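402AA LONG hypothetical molybdopterin biosynthesis MOEA protein (Pyrococcus horikoshii, PDB 1UZ5) probably catalyses the magnesium-dependent insertion of molybdate into adenylyl-molybdopterin, releasing AMP, in molybdenum cofactor biosynthesis. Local coordinates at residues Phe91-Gly96 / Met106-Ala111; Ala111-Gln116 / Lys131-Gly136; Ala184-Gly189 / Ala238-Ala243; Leu263-Ile268 / Pro286-Val291. One frame throughout, in Å; residues are numbered along the deposited sequence.

Both early contacts lie in the N-terminal region, beside the mixed sheet that holds strands 58-61, 97-101 and 113-116. Interaction 1 closes the excursion through strand 97-101 by joining the loops before and after it. Interaction 2 opens where interaction 1 ends, since both use Ala111, and closes the hairpin-bearing stretch up to Gly136; Leu107 packs on Val114 between them. On the other side of the molecule, with centres about 72 Å from either, interaction 3 sets helix 233-246 on strand 182-188. Interaction 4 then lays helix 263-271 on strand 288-292 of the same sheet, and Ile240 meets Val267 between the two. All four contacts follow in series, without nesting or crossing.

Interaction 1: Phe91-Gly96 / Met106-Ala111; sequences FKLGKG and MLPGNA
With CG opposite its carbonyl carbon and beside the backbone N (chi1 -61°), Asn110 holds its amide against the backbone of segment 91-96, while a chi1 of 67° at Phe91 lays the ring alongside Pro108. Asn110 ND2 donates to Leu93 O at 2.9 Å, with the acceptor close to the amide plane but the donor tilted 29° from the carbonyl plane. Leu93 O also accepts from Arg62. Next to this bond the two backbones form a single bridge at Lys92 and Gly109: Leu93 N reaches Gly109 O at 2.9 Å, and Gly109 N makes a weak bond to Phe91 O at 3.3 Å. Pro108 to Ala111 is a type II turn, with Asn110 at its positive-phi corner. Pro108 CB sits over one face of the Phe91 ring, 4.3 Å from its centroid, a CH-pi contact. Leu93 CG lies 4.0 Å from Pro108 CG, and Leu93 CD1 3.6 Å from Ala111 CB. The extended Lys92 chain runs beside Asn110, and one water accepts from Lys92 NZ and, weakly, from Asn110 ND2. The amide thus extends the short backbone bridge by one further bond, joining the loops that flank strand 97-101 beside the apolar contacts of Pro108, Leu93 and Ala111.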
loop_
_atom_site.group_PDB
_atom_site.type_symbol
_atom_site.label_atom_id
_atom_site.label_comp_id
_atom_site.label_asym_id
_atom_site.label_seq_id
_atom_site.Cartn_x
_atom_site.Cartn_y
_atom_site.Cartn_z
ATOM N N PHE A 91 -43.737 15.620 -1.518
ATOM C CA PHE A 91 -44.905 15.812 -0.664
ATOM C C PHE A 91 -44.576 15.346 0.750
ATOM O O PHE A 91 -43.577 14.669 0.970
ATOM C CB PHE A 91 -46.105 15.040 -1.228
ATOM C CG PHE A 91 -45.945 13.553 -1.178
ATOM C CD1 PHE A 91 -46.445 12.822 -0.105
ATOM C CD2 PHE A 91 -45.266 12.880 -2.190
ATOM C CE1 PHE A 91 -46.270 11.441 -0.042
ATOM C CE2 PHE A 91 -45.084 11.496 -2.138
ATOM C CZ PHE A 91 -45.586 10.775 -1.062
ATOM N N LYS A 92 -45.414 15.724 1.710
ATOM C CA LYS A 92 -45.203 15.344 3.100
ATOM C C LYS A 92 -46.463 14.681 3.650
ATOM O O LYS A 92 -47.548 14.846 3.099
ATOM C CB LYS A 92 -44.857 16.581 3.930
ATOM C CG LYS A 92 -45.955 17.627 3.951
ATOM C CD LYS A 92 -45.502 18.865 4.714
ATOM C CE LYS A 92 -46.609 19.901 4.809
ATOM N NZ LYS A 92 -46.161 21.108 5.558
ATOM N N LEU A 93 -46.313 13.933 4.735
ATOM C CA LEU A 93 -47.446 13.241 5.336
ATOM C C LEU A 93 -48.101 14.065 6.441
ATOM O O LEU A 93 -47.415 14.616 7.297
ATOM C CB LEU A 93 -46.997 11.906 5.935
ATOM C CG LEU A 93 -46.305 10.877 5.038
ATOM C CD1 LEU A 93 -45.894 9.683 5.884
ATOM C CD2 LEU A 93 -47.231 10.447 3.912
ATOM N N GLY A 94 -49.426 14.143 6.406
ATOM C CA GLY A 94 -50.163 14.855 7.437
ATOM C C GLY A 94 -50.618 13.797 8.429
ATOM O O GLY A 94 -50.415 12.605 8.183
ATOM N N LYS A 95 -51.226 14.191 9.543
ATOM C CA LYS A 95 -51.668 13.183 10.508
ATOM C C LYS A 95 -52.696 12.270 9.852
ATOM O O LYS A 95 -53.589 12.732 9.146
ATOM C CB LYS A 95 -52.269 13.837 11.762
ATOM C CG LYS A 95 -53.653 14.432 11.576
ATOM C CD LYS A 95 -54.232 14.913 12.909
ATOM C CE LYS A 95 -54.363 13.768 13.910
ATOM N NZ LYS A 95 -54.928 14.219 15.213
ATOM N N GLY A 96 -52.550 10.968 10.074
ATOM C CA GLY A 96 -53.471 10.010 9.489
ATOM C C GLY A 96 -53.181 9.706 8.028
ATOM O O GLY A 96 -54.041 9.180 7.324
ATOM N N MET A 106 -36.380 7.089 -0.588
ATOM C CA MET A 106 -36.348 8.154 0.410
ATOM C C MET A 106 -37.707 8.401 1.073
ATOM O O MET A 106 -38.721 8.518 0.393
ATOM C CB MET A 106 -35.872 9.445 -0.247
ATOM C CG MET A 106 -35.716 10.618 0.696
ATOM S SD MET A 106 -34.927 12.008 -0.136
ATOM C CE MET A 106 -35.387 13.400 0.956
ATOM N N LEU A 107 -37.731 8.498 2.398
ATOM C CA LEU A 107 -39.000 8.746 3.080
ATOM C C LEU A 107 -39.529 10.134 2.786
ATOM O O LEU A 107 -38.773 11.099 2.724
ATOM C CB LEU A 107 -38.855 8.595 4.600
ATOM C CG LEU A 107 -38.953 7.185 5.197
ATOM C CD1 LEU A 107 -37.889 6.266 4.615
ATOM C CD2 LEU A 107 -38.805 7.288 6.709
ATOM N N PRO A 108 -40.850 10.254 2.613
ATOM C CA PRO A 108 -41.446 11.565 2.336
ATOM C C PRO A 108 -41.405 12.406 3.618
ATOM O O PRO A 108 -41.111 11.885 4.700
ATOM C CB PRO A 108 -42.863 11.210 1.898
ATOM C CG PRO A 108 -43.166 9.981 2.706
ATOM C CD PRO A 108 -41.872 9.192 2.659
ATOM N N GLY A 109 -41.685 13.698 3.495
ATOM C CA GLY A 109 -41.659 14.576 4.655
ATOM C C GLY A 109 -42.510 14.083 5.819
ATOM O O GLY A 109 -43.581 13.511 5.615
ATOM N N ASN A 110 -42.015 14.306 7.035
ATOM C CA ASN A 110 -42.679 13.912 8.285
ATOM C C ASN A 110 -42.709 12.418 8.586
ATOM O O ASN A 110 -43.057 12.024 9.699
ATOM C CB ASN A 110 -44.119 14.453 8.355
ATOM C CG ASN A 110 -44.171 15.963 8.318
ATOM O OD1 ASN A 110 -43.271 16.628 8.814
ATOM N ND2 ASN A 110 -45.232 16.511 7.736
ATOM N N ALA A 111 -42.363 11.574 7.620
ATOM C CA ALA A 111 -42.370 10.138 7.892
ATOM C C ALA A 111 -41.136 9.781 8.713
ATOM O O ALA A 111 -40.069 10.356 8.508
ATOM C CB ALA A 111 -42.376 9.341 6.590
HETATM O O HOH W 1 -45.850 19.767 8.344
#

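Interaction 2: Ala111-Gln116 / Lys131-Gly136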
loop_
_atom_site.group_PDB
_atom_site.type_symbol
_atom_site.label_atom_id
_atom_site.label_comp_id
_atom_site.label_asym_id
_atom_site.label_seq_id
_atom_site.Cartn_x
_atom_site.Cartn_y
_atom_site.Cartn_z
ATOM N N ALA A 111 -42.363 11.574 7.620
ATOM C CA ALA A 111 -42.370 10.138 7.892
ATOM C C ALA A 111 -41.136 9.781 8.713
ATOM O O ALA A 111 -40.069 10.356 8.508
ATOM C CB ALA A 111 -42.376 9.341 6.590
ATOM N N ASP A 112 -41.274 8.839 9.644
ATOM C CA ASP A 112 -40.128 8.431 10.452
ATOM C C ASP A 112 -40.072 6.927 10.663
ATOM O O ASP A 112 -39.256 6.427 11.432
ATOM C CB ASP A 112 -40.121 9.157 11.801
ATOM C CG ASP A 112 -41.370 8.886 12.627
ATOM O OD1 ASP A 112 -42.174 8.016 12.241
ATOM O OD2 ASP A 112 -41.536 9.546 13.674
ATOM N N ALA A 113 -40.949 6.206 9.974
ATOM C CA ALA A 113 -40.970 4.756 10.058
ATOM C C ALA A 113 -41.610 4.168 8.814
ATOM O O ALA A 113 -42.383 4.835 8.128
ATOM C CB ALA A 113 -41.741 4.301 11.300
ATOM N N VAL A 114 -41.264 2.918 8.524
ATOM C CA VAL A 114 -41.841 2.209 7.396
ATOM C C VAL A 114 -42.340 0.869 7.918
ATOM O O VAL A 114 -41.585 0.105 8.517
ATOM C CB VAL A 114 -40.815 1.939 6.267
ATOM C CG1 VAL A 114 -41.502 1.170 5.135
ATOM C CG2 VAL A 114 -40.252 3.256 5.736
ATOM N N ILE A 115 -43.617 0.589 7.701
ATOM C CA ILE A 115 -44.197 -0.672 8.153
ATOM C C ILE A 115 -44.220 -1.635 6.974
ATOM O O ILE A 115 -44.793 -1.324 5.932
ATOM C CB ILE A 115 -45.634 -0.462 8.671
ATOM C CG1 ILE A 115 -45.624 0.567 9.808
ATOM C CG2 ILE A 115 -46.219 -1.790 9.136
ATOM C CD1 ILE A 115 -47.005 0.895 10.385
ATOM N N GLN A 116 -43.575 -2.788 7.134
ATOM C CA GLN A 116 -43.510 -3.796 6.079
ATOM C C GLN A 116 -44.858 -4.000 5.420
ATOM O O GLN A 116 -45.897 -3.937 6.070
ATOM C CB GLN A 116 -43.039 -5.140 6.628
ATOM C CG GLN A 116 -41.661 -5.139 7.237
ATOM C CD GLN A 116 -41.290 -6.503 7.782
ATOM O OE1 GLN A 116 -41.156 -7.466 7.030
ATOM N NE2 GLN A 116 -41.137 -6.596 9.100
ATOM N N LYS A 131 -50.388 -2.834 15.095
ATOM C CA LYS A 131 -49.300 -2.742 16.058
ATOM C C LYS A 131 -48.617 -1.382 15.933
ATOM O O LYS A 131 -48.342 -0.916 14.831
ATOM C CB LYS A 131 -48.297 -3.865 15.791
ATOM C CG LYS A 131 -47.156 -3.965 16.782
ATOM C CD LYS A 131 -46.240 -5.120 16.409
ATOM C CE LYS A 131 -45.101 -5.283 17.401
ATOM N NZ LYS A 131 -44.200 -6.404 17.014
ATOM N N PRO A 132 -48.347 -0.718 17.063
ATOM C CA PRO A 132 -47.692 0.586 16.971
ATOM C C PRO A 132 -46.282 0.475 16.399
ATOM O O PRO A 132 -45.561 -0.486 16.663
ATOM C CB PRO A 132 -47.680 1.071 18.420
ATOM C CG PRO A 132 -48.880 0.389 19.021
ATOM C CD PRO A 132 -48.761 -1.000 18.448
ATOM N N ALA A 133 -45.902 1.455 15.592
ATOM C CA ALA A 133 -44.561 1.481 15.029
ATOM C C ALA A 133 -43.785 2.425 15.936
ATOM O O ALA A 133 -44.362 3.071 16.810
ATOM C CB ALA A 133 -44.594 2.031 13.607
ATOM N N TYR A 134 -42.478 2.495 15.744
ATOM C CA TYR A 134 -41.653 3.399 16.524
ATOM C C TYR A 134 -40.708 4.097 15.554
ATOM O O TYR A 134 -40.340 3.530 14.530
ATOM C CB TYR A 134 -40.846 2.640 17.577
ATOM C CG TYR A 134 -40.052 1.477 17.033
ATOM C CD1 TYR A 134 -40.607 0.200 16.961
ATOM C CD2 TYR A 134 -38.747 1.656 16.580
ATOM C CE1 TYR A 134 -39.879 -0.873 16.454
ATOM C CE2 TYR A 134 -38.014 0.595 16.069
ATOM C CZ TYR A 134 -38.583 -0.666 16.009
ATOM O OH TYR A 134 -37.848 -1.715 15.510
ATOM N N PRO A 135 -40.315 5.341 15.859
ATOM C CA PRO A 135 -39.404 6.057 14.961
ATOM C C PRO A 135 -38.192 5.199 14.645
ATOM O O PRO A 135 -37.568 4.648 15.552
ATOM C CB PRO A 135 -39.033 7.299 15.763
ATOM C CG PRO A 135 -40.293 7.556 16.570
ATOM C CD PRO A 135 -40.669 6.166 17.030
ATOM N N GLY A 136 -37.868 5.065 13.361
ATOM C CA GLY A 136 -36.707 4.276 12.985
ATOM C C GLY A 136 -37.009 2.898 12.423
ATOM O O GLY A 136 -36.190 2.336 11.696
#
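Asp112, Ala113 and Ala133 bury the most surface here, and the first of them supplies the contact's one direct hydrogen bond: Gly136 N donates to Asp112 O at 2.7 Å. Pro135 CA lies 3.6 Å from the same Asp112 O, a CA-H...O contact beside the stronger bond. The Asp112 carboxylate stands next to the Pro135 ring, the two side chains pointing the same way, with OD2 3.7 Å from Pro135 CG. A chi1 of 60°, with CG between the backbone N and the carbonyl carbon, keeps the carboxylate beside that ring, and the other oxygen, OD1, is held by the backbone N of Ala63. Ala113 turns its methyl toward the incoming loop, where CB meets Tyr134 O at 3.6 Å. Further along the strand, Ile115 CD1 sits 4.2 Å from the methyl of Ala133, with CG1 of the same branch as near. Gly136, which ends the segment, has a positive phi of 104°. The 131-136 loop thus runs over Asp112 to Ile115, along strand 113-116, which is outermost of its sheet within the chain; at the start of this strand Asp112 and Ala113 both lie opposite Val61 of the adjacent antiparallel strand 58-61, a classic beta bulge.

Interaction 3: Ala184-Gly189 / Ala238-Ala243; sequences AVISTG and ALIEKA
Ile186 carries most of this contact, reaching from strand 182-188 into the face of helix 233-246 formed by Leu239, Ile240 and Ala243. Its CG1 stands opposite the carbonyl carbon and beside the backbone N (chi1 -67°), and the nearly extended CG1-CD1 branch (chi2 166°) puts CD1 among all three residues. There CD1 lies 3.7 Å from Ala243 CB, equally near the backbone oxygen of Leu239, and 4.1 Å from Ile240 CG1. The other branch takes a different partner: Ile186 CG2 meets Leu239 CD2 at 3.7 Å, the two side chains lying antiparallel, flank to flank. Where the two segments come nearest, Ala184 and Ala243 meet methyl to methyl, CB to CB at 3.6 Å, and Ala184 CB is also 3.5 Å from Ala243 O. The small residues allow the backbones to approach to 5.2 Å between these two CA atoms, whereas those of Ile186 and Leu239 stand 7.7 Å apart. This widening leaves room for the larger side chains. The looser side lies on the far flank of the helix, where Glu241 points away and the end of Lys242 leads off, both exposed. The helix runs nearly antiparallel to the strand, at 165°: helix 233-246 is the crossover between parallel strands 222-229 and 249-253, passing over strand 182-188, which lies between them. Leu239 touches Ala229 of the first and Ala243 touches Val250 of the second. Helix 208-219 packs on Val185 across the sheet, and helix 263-271 meets Ile240 at the helix flank.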
loop_
_atom_site.group_PDB
_atom_site.type_symbol
_atom_site.label_atom_id
_atom_site.label_comp_id
_atom_site.label_asym_id
_atom_site.label_seq_id
_atom_site.Cartn_x
_atom_site.Cartn_y
_atom_site.Cartn_z
ATOM N N ALA A 184 16.829 6.041 -10.514
ATOM C CA ALA A 184 17.661 5.696 -11.664
ATOM C C ALA A 184 18.543 4.524 -11.235
ATOM O O ALA A 184 19.265 4.614 -10.236
ATOM C CB ALA A 184 18.522 6.889 -12.069
ATOM N N VAL A 185 18.474 3.431 -11.990
ATOM C CA VAL A 185 19.233 2.227 -11.673
ATOM C C VAL A 185 20.340 1.933 -12.674
ATOM O O VAL A 185 20.129 1.997 -13.885
ATOM C CB VAL A 185 18.305 1.002 -11.604
ATOM C CG1 VAL A 185 19.125 -0.258 -11.320
ATOM C CG2 VAL A 185 17.243 1.218 -10.526
ATOM N N ILE A 186 21.517 1.602 -12.144
ATOM C CA ILE A 186 22.687 1.286 -12.958
ATOM C C ILE A 186 23.313 -0.057 -12.557
ATOM O O ILE A 186 23.400 -0.375 -11.374
ATOM C CB ILE A 186 23.779 2.378 -12.800
ATOM C CG1 ILE A 186 23.288 3.698 -13.395
ATOM C CG2 ILE A 186 25.085 1.926 -13.470
ATOM C CD1 ILE A 186 24.142 4.903 -13.004
ATOM N N SER A 187 23.730 -0.841 -13.551
ATOM C CA SER A 187 24.406 -2.120 -13.297
ATOM C C SER A 187 25.861 -1.947 -13.746
ATOM O O SER A 187 26.116 -1.484 -14.859
ATOM C CB SER A 187 23.753 -3.259 -14.088
ATOM O OG SER A 187 22.492 -3.603 -13.535
ATOM N N THR A 188 26.812 -2.301 -12.888
ATOM C CA THR A 188 28.225 -2.146 -13.242
ATOM C C THR A 188 28.989 -3.468 -13.271
ATOM O O THR A 188 28.839 -4.307 -12.383
ATOM C CB THR A 188 28.954 -1.197 -12.264
ATOM O OG1 THR A 188 28.961 -1.769 -10.952
ATOM C CG2 THR A 188 28.262 0.156 -12.218
ATOM N N GLY A 189 29.811 -3.635 -14.300
ATOM C CA GLY A 189 30.600 -4.847 -14.442
ATOM C C GLY A 189 31.017 -5.049 -15.883
ATOM O O GLY A 189 30.199 -4.914 -16.797
ATOM N N ALA A 238 29.979 9.007 -16.500
ATOM C CA ALA A 238 29.027 9.482 -17.497
ATOM C C ALA A 238 27.608 8.993 -17.222
ATOM O O ALA A 238 26.642 9.748 -17.365
ATOM C CB ALA A 238 29.463 9.036 -18.880
ATOM N N LEU A 239 27.485 7.728 -16.832
ATOM C CA LEU A 239 26.176 7.147 -16.563
ATOM C C LEU A 239 25.583 7.672 -15.259
ATOM O O LEU A 239 24.384 7.931 -15.182
ATOM C CB LEU A 239 26.274 5.618 -16.534
ATOM C CG LEU A 239 24.973 4.847 -16.771
ATOM C CD1 LEU A 239 24.277 5.378 -18.018
ATOM C CD2 LEU A 239 25.282 3.359 -16.922
ATOM N N ILE A 240 26.416 7.826 -14.234
ATOM C CA ILE A 240 25.940 8.344 -12.961
ATOM C C ILE A 240 25.432 9.772 -13.153
ATOM O O ILE A 240 24.436 10.173 -12.549
ATOM C CB ILE A 240 27.050 8.342 -11.893
ATOM C CG1 ILE A 240 27.360 6.901 -11.475
ATOM C CG2 ILE A 240 26.616 9.157 -10.685
ATOM C CD1 ILE A 240 28.416 6.784 -10.392
ATOM N N GLU A 241 26.115 10.536 -13.999
ATOM C CA GLU A 241 25.703 11.908 -14.268
ATOM C C GLU A 241 24.316 11.945 -14.901
ATOM O O GLU A 241 23.498 12.795 -14.558
ATOM C CB GLU A 241 26.713 12.600 -15.183
ATOM C CG GLU A 241 27.914 13.171 -14.447
ATOM C CD GLU A 241 28.961 13.718 -15.393
ATOM O OE1 GLU A 241 28.590 14.478 -16.314
ATOM O OE2 GLU A 241 30.153 13.393 -15.214
ATOM N N LYS A 242 24.054 11.022 -15.823
ATOM C CA LYS A 242 22.751 10.956 -16.477
ATOM C C LYS A 242 21.694 10.491 -15.481
ATOM O O LYS A 242 20.577 11.001 -15.457
ATOM C CB LYS A 242 22.798 9.999 -17.668
ATOM C CG LYS A 242 23.747 10.436 -18.772
ATOM C CD LYS A 242 23.676 9.511 -19.980
ATOM C CE LYS A 242 24.622 9.976 -21.078
ATOM N NZ LYS A 242 24.518 9.136 -22.302
ATOM N N ALA A 243 22.061 9.520 -14.653
ATOM C CA ALA A 243 21.158 8.983 -13.646
ATOM C C ALA A 243 20.720 10.082 -12.682
ATOM O O ALA A 243 19.539 10.207 -12.363
ATOM C CB ALA A 243 21.846 7.856 -12.879
#

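Interaction 4: Leu263-Ile268 / Pro286-Val291; sequences LTASVI and PTIIGV. With SO4 (sulfate ion), chain F.
Ile288, the first residue of its strand, meets Thr264, Ala265 and Ile268 of helix 263-271 and buries the largest share of this contact. With CG1 lying beside the backbone N and opposite the carbonyl carbon (chi1 -58°), its extended branch brings CD1 up to the first turn of the helix. CD1 lies 3.4 Å from Ala265 CB, tighter than usual for two carbons, and 3.1 Å from Thr264 OG1. The shorter branch of Ile288 turns toward the next helical turn, where CG2 meets Ile268 CD1 at 3.9 Å. The axes of helix 263-268 and strand 288-291 run almost parallel, 13° apart and 9.5 Å at their closest. The helix covers part of one face of the mixed sheet of this alpha/beta domain, the probable molybdopterin-binding domain, next to helix 233-246; in that sheet strand 288-292 lies antiparallel between strands 295-300 and 273-277. Ile289 points away from the helix, to the other face, where it touches Phe19 and Phe298. Gly290 is again on the helix-facing side, its CA 4.4 Å from Ile268 CG2. Val291 again points away and touches Phe19. At the N-terminal end of the helix a sulfate, probably from the crystallisation liquor, receives a bond from Leu263 N to O2 at 3.3 Å and a weak one from Thr264 N to O4; Asp262 N is hydrogen-bonded to it too. Ser266 OG donates to Leu263 O at 2.6 Å, sharing that acceptor with Val267 N.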
loop_
_atom_site.group_PDB
_atom_site.type_symbol
_atom_site.label_atom_id
_atom_site.label_comp_id
_atom_site.label_asym_id
_atom_site.label_seq_id
_atom_site.Cartn_x
_atom_site.Cartn_y
_atom_site.Cartn_z
ATOM N N LEU A 263 36.245 2.085 -7.068
ATOM C CA LEU A 263 36.047 2.949 -8.224
ATOM C C LEU A 263 34.771 3.783 -8.137
ATOM O O LEU A 263 34.794 4.989 -8.374
ATOM C CB LEU A 263 36.016 2.109 -9.501
ATOM C CG LEU A 263 35.738 2.860 -10.804
ATOM C CD1 LEU A 263 36.801 3.919 -11.036
ATOM C CD2 LEU A 263 35.712 1.872 -11.949
ATOM N N THR A 264 33.658 3.141 -7.803
ATOM C CA THR A 264 32.382 3.844 -7.701
ATOM C C THR A 264 32.419 4.875 -6.583
ATOM O O THR A 264 31.887 5.974 -6.724
ATOM C CB THR A 264 31.221 2.869 -7.432
ATOM O OG1 THR A 264 31.381 2.279 -6.138
ATOM C CG2 THR A 264 31.203 1.771 -8.477
ATOM N N ALA A 265 33.049 4.517 -5.471
ATOM C CA ALA A 265 33.151 5.427 -4.343
ATOM C C ALA A 265 33.913 6.676 -4.761
ATOM O O ALA A 265 33.540 7.792 -4.395
ATOM C CB ALA A 265 33.855 4.746 -3.180
ATOM N N SER A 266 34.971 6.485 -5.544
ATOM C CA SER A 266 35.788 7.603 -6.001
ATOM C C SER A 266 35.024 8.479 -6.984
ATOM O O SER A 266 35.200 9.698 -7.010
ATOM C CB SER A 266 37.078 7.093 -6.655
ATOM O OG SER A 266 36.815 6.475 -7.902
ATOM N N VAL A 267 34.177 7.860 -7.801
ATOM C CA VAL A 267 33.391 8.619 -8.763
ATOM C C VAL A 267 32.352 9.459 -8.026
ATOM O O VAL A 267 32.138 10.625 -8.348
ATOM C CB VAL A 267 32.681 7.689 -9.766
ATOM C CG1 VAL A 267 31.747 8.500 -10.657
ATOM C CG2 VAL A 267 33.716 6.968 -10.614
ATOM N N ILE A 268 31.716 8.858 -7.028
ATOM C CA ILE A 268 30.711 9.557 -6.237
ATOM C C ILE A 268 31.382 10.674 -5.445
ATOM O O ILE A 268 30.837 11.771 -5.306
ATOM C CB ILE A 268 30.007 8.586 -5.261
ATOM C CG1 ILE A 268 29.215 7.541 -6.054
ATOM C CG2 ILE A 268 29.095 9.355 -4.317
ATOM C CD1 ILE A 268 28.617 6.444 -5.199
ATOM N N PRO A 286 31.163 -3.429 1.627
ATOM C CA PRO A 286 31.592 -2.300 0.796
ATOM C C PRO A 286 30.494 -1.324 0.355
ATOM O O PRO A 286 30.763 -0.386 -0.397
ATOM C CB PRO A 286 32.236 -2.995 -0.394
ATOM C CG PRO A 286 31.324 -4.160 -0.589
ATOM C CD PRO A 286 31.117 -4.668 0.827
ATOM N N THR A 287 29.266 -1.536 0.820
ATOM C CA THR A 287 28.149 -0.669 0.439
ATOM C C THR A 287 28.451 0.820 0.605
ATOM O O THR A 287 29.010 1.249 1.613
ATOM C CB THR A 287 26.881 -1.018 1.242
ATOM O OG1 THR A 287 26.549 -2.395 1.023
ATOM C CG2 THR A 287 25.713 -0.150 0.801
ATOM N N ILE A 288 28.072 1.600 -0.400
ATOM C CA ILE A 288 28.298 3.039 -0.405
ATOM C C ILE A 288 26.988 3.832 -0.354
ATOM O O ILE A 288 25.978 3.419 -0.926
ATOM C CB ILE A 288 29.043 3.464 -1.689
ATOM C CG1 ILE A 288 30.368 2.707 -1.796
ATOM C CG2 ILE A 288 29.280 4.963 -1.686
ATOM C CD1 ILE A 288 31.061 2.890 -3.130
ATOM N N ILE A 289 27.019 4.969 0.334
ATOM C CA ILE A 289 25.861 5.855 0.431
ATOM C C ILE A 289 26.386 7.277 0.321
ATOM O O ILE A 289 27.195 7.714 1.141
ATOM C CB ILE A 289 25.117 5.717 1.771
ATOM C CG1 ILE A 289 24.678 4.273 1.989
ATOM C CG2 ILE A 289 23.889 6.622 1.773
ATOM C CD1 ILE A 289 24.000 4.039 3.316
ATOM N N GLY A 290 25.935 7.994 -0.701
ATOM C CA GLY A 290 26.380 9.359 -0.887
ATOM C C GLY A 290 25.281 10.280 -1.375
ATOM O O GLY A 290 24.100 9.914 -1.404
ATOM N N VAL A 291 25.675 11.487 -1.762
ATOM C CA VAL A 291 24.740 12.485 -2.255
ATOM C C VAL A 291 25.386 13.285 -3.375
ATOM O O VAL A 291 26.504 13.779 -3.234
ATOM C CB VAL A 291 24.314 13.461 -1.128
ATOM C CG1 VAL A 291 23.332 14.490 -1.670
ATOM C CG2 VAL A 291 23.689 12.687 0.026
HETATM S S SO4 F . 34.300 -0.964 -7.904
HETATM O O1 SO4 F . 33.999 -0.211 -6.498
HETATM O O2 SO4 F . 35.747 -0.997 -8.008
HETATM O O3 SO4 F . 33.760 -2.152 -7.900
HETATM O O4 SO4 F . 33.779 -0.045 -8.881
#